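Local atomic coordinates of putative molybdenum cofactor biosynthesis protein D2 (MoaD2) / thiamine S (Mycobacterium smegmatis, PDB entry 6JC0), a protein that probably acts as a small ubiquitin-like sulfur carrier in molybdenum cofactor biosynthesis, as other members of the MoaD family do. Residues B[52-56]-B[57-61]. Sequence-based numbering, arbitrary orientation.
Sequences RVLKR and CSYLC
C57 folds back on V53 and L54, with Y59 reaching in from the strand. A type I beta turn runs from L54 to C57, closed by the hydrogen bond from C57 N to L54 O (3.1 Å). The C57 N-H points nearly straight at the oxygen (163°), yet the donor stands well above the carbonyl plane. With SG anti to its own carbonyl carbon (chi1 -76°), the C57 thiol turns back to lie beside the V53 carbonyl, SG being 3.3 Å from V53 O. The same sulfur makes an apolar contact with V53 CG1 at 3.9 Å. The Y59 side chain crosses that of L54 at about a right angle and brings OH to 3.7 Å from L54 CD2. One water bridges L54 O and Y59 OH, 2.9 Å from each, donating to the carbonyl, which therefore accepts from both the turn N-H and the water. This helix-to-strand connection in the ubiquitin-like fold of the ThiS family joins helix 48-54 to strand 58-61. V53 leans on A16 and A20 of helix 16-21, L54 and Y59 both meet V40 of helix 36-44, and L54 and C57 rest on V81 of the adjacent antiparallel strand 77-82.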
ATOM      1  N   ARG B  52     -28.275  23.796  15.157  1.00 25.89           N
ATOM      2  CA  ARG B  52     -27.205  22.992  15.737  1.00 28.08           C
ATOM      3  C   ARG B  52     -26.187  22.560  14.676  1.00 23.65           C
ATOM      4  O   ARG B  52     -24.981  22.710  14.864  1.00 22.23           O
ATOM      5  CB  ARG B  52     -27.799  21.764  16.434  1.00 35.51           C
ATOM      6  CG  ARG B  52     -27.042  21.306  17.671  1.00 43.84           C
ATOM      7  CD  ARG B  52     -27.737  20.131  18.361  1.00 49.52           C
ATOM      8  NE  ARG B  52     -29.111  20.445  18.756  1.00 52.50           N
ATOM      9  CZ  ARG B  52     -30.191  19.876  18.227  1.00 50.75           C
ATOM     10  NH1 ARG B  52     -30.063  18.952  17.284  1.00 53.83           N
ATOM     11  NH2 ARG B  52     -31.401  20.227  18.647  1.00 45.47           N
ATOM     12  N   VAL B  53     -26.681  22.030  13.561  1.00 20.44           N
ATOM     13  CA  VAL B  53     -25.817  21.586  12.472  1.00 18.92           C
ATOM     14  C   VAL B  53     -25.027  22.747  11.869  1.00 20.90           C
ATOM     15  O   VAL B  53     -23.853  22.592  11.521  1.00 21.89           O
ATOM     16  CB  VAL B  53     -26.634  20.884  11.363  1.00 24.79           C
ATOM     17  CG1 VAL B  53     -25.817  20.743  10.074  1.00 20.36           C
ATOM     18  CG2 VAL B  53     -27.112  19.520  11.844  1.00 25.52           C
ATOM     19  N   LEU B  54     -25.664  23.913  11.764  1.00 18.90           N
ATOM     20  CA  LEU B  54     -25.034  25.085  11.158  1.00 15.36           C
ATOM     21  C   LEU B  54     -23.781  25.556  11.895  1.00 27.08           C
ATOM     22  O   LEU B  54     -22.884  26.143  11.287  1.00 25.89           O
ATOM     23  CB  LEU B  54     -26.028  26.245  11.078  1.00 15.42           C
ATOM     24  CG  LEU B  54     -27.171  26.128  10.071  1.00 17.99           C
ATOM     25  CD1 LEU B  54     -28.048  27.368  10.131  1.00 16.17           C
ATOM     26  CD2 LEU B  54     -26.630  25.927   8.673  1.00 21.82           C
ATOM     27  N   LYS B  55     -23.724  25.306  13.200  1.00 30.47           N
ATOM     28  CA  LYS B  55     -22.595  25.750  14.011  1.00 34.50           C
ATOM     29  C   LYS B  55     -21.261  25.254  13.466  1.00 26.11           C
ATOM     30  O   LYS B  55     -20.256  25.959  13.526  1.00 24.46           O
ATOM     31  CB  LYS B  55     -22.759  25.291  15.463  1.00 41.46           C
ATOM     32  CG  LYS B  55     -23.557  26.252  16.329  1.00 48.83           C
ATOM     33  CD  LYS B  55     -23.125  26.162  17.783  1.00 54.33           C
ATOM     34  CE  LYS B  55     -23.339  27.485  18.505  1.00 58.24           C
ATOM     35  NZ  LYS B  55     -22.598  27.532  19.796  1.00 61.04           N
ATOM     36  N   ARG B  56     -21.264  24.048  12.912  1.00 24.73           N
ATOM     37  CA  ARG B  56     -20.033  23.425  12.445  1.00 26.68           C
ATOM     38  C   ARG B  56     -19.912  23.435  10.920  1.00 27.06           C
ATOM     39  O   ARG B  56     -19.032  22.785  10.360  1.00 26.65           O
ATOM     40  CB  ARG B  56     -19.946  21.991  12.968  1.00 26.07           C
ATOM     41  CG  ARG B  56     -20.034  21.890  14.481  1.00 32.22           C
ATOM     42  CD  ARG B  56     -19.999  20.445  14.938  1.00 40.39           C
ATOM     43  NE  ARG B  56     -18.807  19.759  14.448  1.00 47.61           N
ATOM     44  CZ  ARG B  56     -18.525  18.483  14.688  1.00 50.85           C
ATOM     45  NH1 ARG B  56     -19.352  17.743  15.419  1.00 55.08           N
ATOM     46  NH2 ARG B  56     -17.416  17.947  14.196  1.00 44.92           N
ATOM     47  N   CYS B  57     -20.790  24.176  10.253  1.00 19.23           N
ATOM     48  CA  CYS B  57     -20.768  24.234   8.795  1.00 21.19           C
ATOM     49  C   CYS B  57     -19.774  25.259   8.253  1.00 18.51           C
ATOM     50  O   CYS B  57     -19.435  26.235   8.928  1.00 19.99           O
ATOM     51  CB  CYS B  57     -22.166  24.548   8.251  1.00 16.62           C
ATOM     52  SG  CYS B  57     -23.314  23.157   8.305  1.00 22.67           S
ATOM     53  N   SER B  58     -19.304  25.019   7.031  1.00 15.81           N
ATOM     54  CA  SER B  58     -18.592  26.034   6.267  1.00 17.82           C
ATOM     55  C   SER B  58     -19.514  26.496   5.149  1.00 19.63           C
ATOM     56  O   SER B  58     -20.591  25.924   4.956  1.00 22.08           O
ATOM     57  CB  SER B  58     -17.273  25.499   5.710  1.00 17.82           C
ATOM     58  OG  SER B  58     -17.499  24.422   4.822  1.00 23.32           O
ATOM     59  N   TYR B  59     -19.113  27.533   4.421  1.00 20.05           N
ATOM     60  CA  TYR B  59     -20.016  28.144   3.453  1.00 23.53           C
ATOM     61  C   TYR B  59     -19.332  28.561   2.158  1.00 25.24           C
ATOM     62  O   TYR B  59     -18.181  29.005   2.154  1.00 26.03           O
ATOM     63  CB  TYR B  59     -20.716  29.353   4.088  1.00 20.96           C
ATOM     64  CG  TYR B  59     -21.465  28.989   5.347  1.00 18.33           C
ATOM     65  CD1 TYR B  59     -22.772  28.517   5.288  1.00 14.20           C
ATOM     66  CD2 TYR B  59     -20.854  29.081   6.592  1.00 21.56           C
ATOM     67  CE1 TYR B  59     -23.456  28.159   6.438  1.00 10.69           C
ATOM     68  CE2 TYR B  59     -21.528  28.721   7.746  1.00 20.42           C
ATOM     69  CZ  TYR B  59     -22.830  28.266   7.662  1.00 16.20           C
ATOM     70  OH  TYR B  59     -23.506  27.914   8.806  1.00 19.87           O
ATOM     71  N   LEU B  60     -20.061  28.402   1.058  1.00 17.23           N
ATOM     72  CA  LEU B  60     -19.635  28.911  -0.235  1.00 20.51           C
ATOM     73  C   LEU B  60     -20.611  29.968  -0.733  1.00 18.03           C
ATOM     74  O   LEU B  60     -21.818  29.840  -0.549  1.00 17.70           O
ATOM     75  CB  LEU B  60     -19.541  27.784  -1.263  1.00 22.91           C
ATOM     76  CG  LEU B  60     -18.937  26.450  -0.831  1.00 21.41           C
ATOM     77  CD1 LEU B  60     -19.121  25.429  -1.938  1.00 18.35           C
ATOM     78  CD2 LEU B  60     -17.464  26.605  -0.466  1.00 19.91           C
ATOM     79  N   CYS B  61     -20.080  31.012  -1.356  1.00 18.65           N
ATOM     80  CA  CYS B  61     -20.895  31.977  -2.087  1.00 17.94           C
ATOM     81  C   CYS B  61     -20.549  31.848  -3.561  1.00 22.78           C
ATOM     82  O   CYS B  61     -19.424  32.153  -3.956  1.00 26.85           O
ATOM     83  CB  CYS B  61     -20.646  33.405  -1.598  1.00 17.31           C
ATOM     84  SG  CYS B  61     -21.294  33.769   0.045  1.00 21.51           S
TER
HETATM   85  O   HOH W   1     -22.166  28.908  11.213  1.00 25.05           O